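NusG domain II-containing protein (Ruminococcus gnavus, PDB 4ESN) is of unknown function but binds a zinc ion through a small, mostly beta-stranded domain of the NusG domain II family. Local coordinates at residues Asp44-Arg49 against Leu83-Val88. Numbering follows the deposited sequence.
Sequences DGNRLR and LPNQVV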
loop_
_atom_site.group_PDB
_atom_site.type_symbol
_atom_site.label_atom_id
_atom_site.label_comp_id
_atom_site.label_asym_id
_atom_site.label_seq_id
_atom_site.Cartn_x
_atom_site.Cartn_y
_atom_site.Cartn_z
ATOM N N ASP A 44 3.403 18.438 -2.999
ATOM C CA ASP A 44 2.314 19.386 -2.732
ATOM C C ASP A 44 0.965 18.689 -2.415
ATOM O O ASP A 44 -0.008 19.383 -2.063
ATOM C CB ASP A 44 2.132 20.394 -3.921
ATOM C CG ASP A 44 2.187 19.853 -5.356
ATOM O OD1 ASP A 44 3.306 19.646 -5.869
ATOM O OD2 ASP A 44 1.124 19.814 -6.027
ATOM N N GLY A 45 0.917 17.350 -2.551
ATOM C CA GLY A 45 -0.322 16.593 -2.443
ATOM C C GLY A 45 -0.612 15.727 -1.243
ATOM O O GLY A 45 -1.742 15.242 -1.121
ATOM N N ASN A 46 0.388 15.459 -0.390
ATOM C CA ASN A 46 0.155 14.570 0.737
ATOM C C ASN A 46 0.962 14.982 1.946
ATOM O O ASN A 46 2.111 15.450 1.814
ATOM C CB ASN A 46 0.517 13.107 0.381
ATOM C CG ASN A 46 -0.308 12.501 -0.725
ATOM O OD1 ASN A 46 -0.034 12.704 -1.898
ATOM N ND2 ASN A 46 -1.374 11.799 -0.378
ATOM N N ARG A 47 0.377 14.780 3.125
ATOM C CA ARG A 47 1.094 15.064 4.353
ATOM C C ARG A 47 0.901 13.905 5.298
ATOM O O ARG A 47 -0.236 13.552 5.642
ATOM C CB ARG A 47 0.678 16.403 4.959
ATOM C CG ARG A 47 1.456 16.754 6.233
ATOM C CD ARG A 47 1.264 18.199 6.662
ATOM N NE ARG A 47 -0.119 18.489 7.034
ATOM C CZ ARG A 47 -0.967 19.199 6.299
ATOM N NH1 ARG A 47 -0.574 19.718 5.134
ATOM N NH2 ARG A 47 -2.202 19.418 6.730
ATOM N N LEU A 48 2.027 13.294 5.690
ATOM C CA LEU A 48 2.067 12.155 6.607
ATOM C C LEU A 48 2.388 12.615 7.994
ATOM O O LEU A 48 3.287 13.423 8.179
ATOM C CB LEU A 48 3.132 11.154 6.131
ATOM C CG LEU A 48 3.243 9.844 6.919
ATOM C CD1 LEU A 48 2.063 8.921 6.601
ATOM C CD2 LEU A 48 4.568 9.160 6.624
ATOM N N ARG A 49 1.671 12.089 8.987
ATOM C CA ARG A 49 1.963 12.421 10.376
ATOM C C ARG A 49 2.465 11.157 11.112
ATOM O O ARG A 49 1.817 10.097 11.075
ATOM C CB ARG A 49 0.720 13.016 11.055
ATOM C CG ARG A 49 0.856 13.342 12.583
ATOM C CD ARG A 49 2.015 14.268 12.962
ATOM N NE ARG A 49 2.235 14.295 14.417
ATOM C CZ ARG A 49 3.207 14.957 15.040
ATOM N NH1 ARG A 49 4.059 15.704 14.354
ATOM N NH2 ARG A 49 3.312 14.903 16.359
ATOM N N LEU A 83 -3.349 6.386 -4.258
ATOM C CA LEU A 83 -3.313 5.996 -5.653
ATOM C C LEU A 83 -3.293 7.224 -6.600
ATOM O O LEU A 83 -2.411 7.258 -7.457
ATOM C CB LEU A 83 -4.493 5.059 -5.979
ATOM C CG LEU A 83 -4.228 3.994 -7.012
ATOM C CD1 LEU A 83 -3.110 3.044 -6.554
ATOM C CD2 LEU A 83 -5.487 3.193 -7.286
ATOM N N PRO A 84 -4.147 8.269 -6.435
ATOM C CA PRO A 84 -4.087 9.403 -7.378
ATOM C C PRO A 84 -2.733 10.127 -7.391
ATOM O O PRO A 84 -2.316 10.557 -8.464
ATOM C CB PRO A 84 -5.216 10.327 -6.894
ATOM C CG PRO A 84 -6.195 9.400 -6.208
ATOM C CD PRO A 84 -5.284 8.432 -5.496
ATOM N N ASN A 85 -2.019 10.221 -6.242
ATOM C CA ASN A 85 -0.723 10.903 -6.219
ATOM C C ASN A 85 0.484 9.937 -6.268
ATOM O O ASN A 85 1.624 10.390 -6.181
ATOM C CB ASN A 85 -0.613 11.847 -5.008
ATOM C CG ASN A 85 -1.613 12.992 -5.032
ATOM O OD1 ASN A 85 -2.151 13.372 -6.068
ATOM N ND2 ASN A 85 -1.931 13.538 -3.879
ATOM N N GLN A 86 0.236 8.633 -6.477
ATOM C CA GLN A 86 1.265 7.586 -6.557
ATOM C C GLN A 86 2.189 7.574 -5.309
ATOM O O GLN A 86 3.405 7.365 -5.410
ATOM C CB GLN A 86 2.085 7.718 -7.853
ATOM C CG GLN A 86 1.261 7.499 -9.109
ATOM C CD GLN A 86 1.842 8.272 -10.251
ATOM O OE1 GLN A 86 2.726 7.790 -10.970
ATOM N NE2 GLN A 86 1.401 9.518 -10.402
ATOM N N VAL A 87 1.593 7.793 -4.138
ATOM C CA VAL A 87 2.313 7.790 -2.884
ATOM C C VAL A 87 2.053 6.468 -2.182
ATOM O O VAL A 87 0.902 6.082 -1.998
ATOM C CB VAL A 87 1.958 8.998 -1.967
ATOM C CG1 VAL A 87 2.605 8.836 -0.568
ATOM C CG2 VAL A 87 2.366 10.325 -2.604
ATOM N N VAL A 88 3.130 5.802 -1.756
ATOM C CA VAL A 88 3.068 4.575 -0.973
ATOM C C VAL A 88 3.799 4.813 0.344
ATOM O O VAL A 88 4.955 5.248 0.348
ATOM C CB VAL A 88 3.631 3.333 -1.710
ATOM C CG1 VAL A 88 3.598 2.096 -0.802
ATOM C CG2 VAL A 88 2.860 3.061 -3.000
#
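Asn85 ND2 is gripped by two side-chain oxygens. It donates to Asn46 OD1 at 2.9 Å, with an N-H...O angle of 157°, and its second bond runs to Asp61 OD1, just after strand 54-60. The acceptor oxygen lies close to the amide plane of Asn85, while the donor stands above the side-chain carbonyl plane of Asn46; the two amide planes are 83° apart. Gly45 O is also near, 3.2 Å from Asn85 ND2. Gly45 has no side chain, which leaves room for Asn85 ND2 to come this close.

Asn85 occupies the third position of a type I turn, closed by Gln86 N to Leu83 O at 3.1 Å. With CG anti to its carbonyl carbon (chi1 -64°), its amide extends from the turn to the start of strand 46-51. Beyond it, Gln86 and Val87 face Cys82 in a G1 bulge, and Val87 CG2 rests against the Asn46 amide, 3.5 Å from OD1. Met57, Ala60 and Cys82 also touch Asn46, whose nearest side-chain atom lies about 4 Å from the zinc ion held by Cys62, Cys67 and Cys82. Replacing Asn46 by an alanine would probably cost Asn85 ND2 one of its acceptors and leave Val87 CG2 without the amide it packs on.

The two sheets of the domain thus meet here through one amide-amide bond and a methyl contact, and the side-chain carbonyl of Asn46, a buried residue, gains a donor right beside the cysteine zinc site.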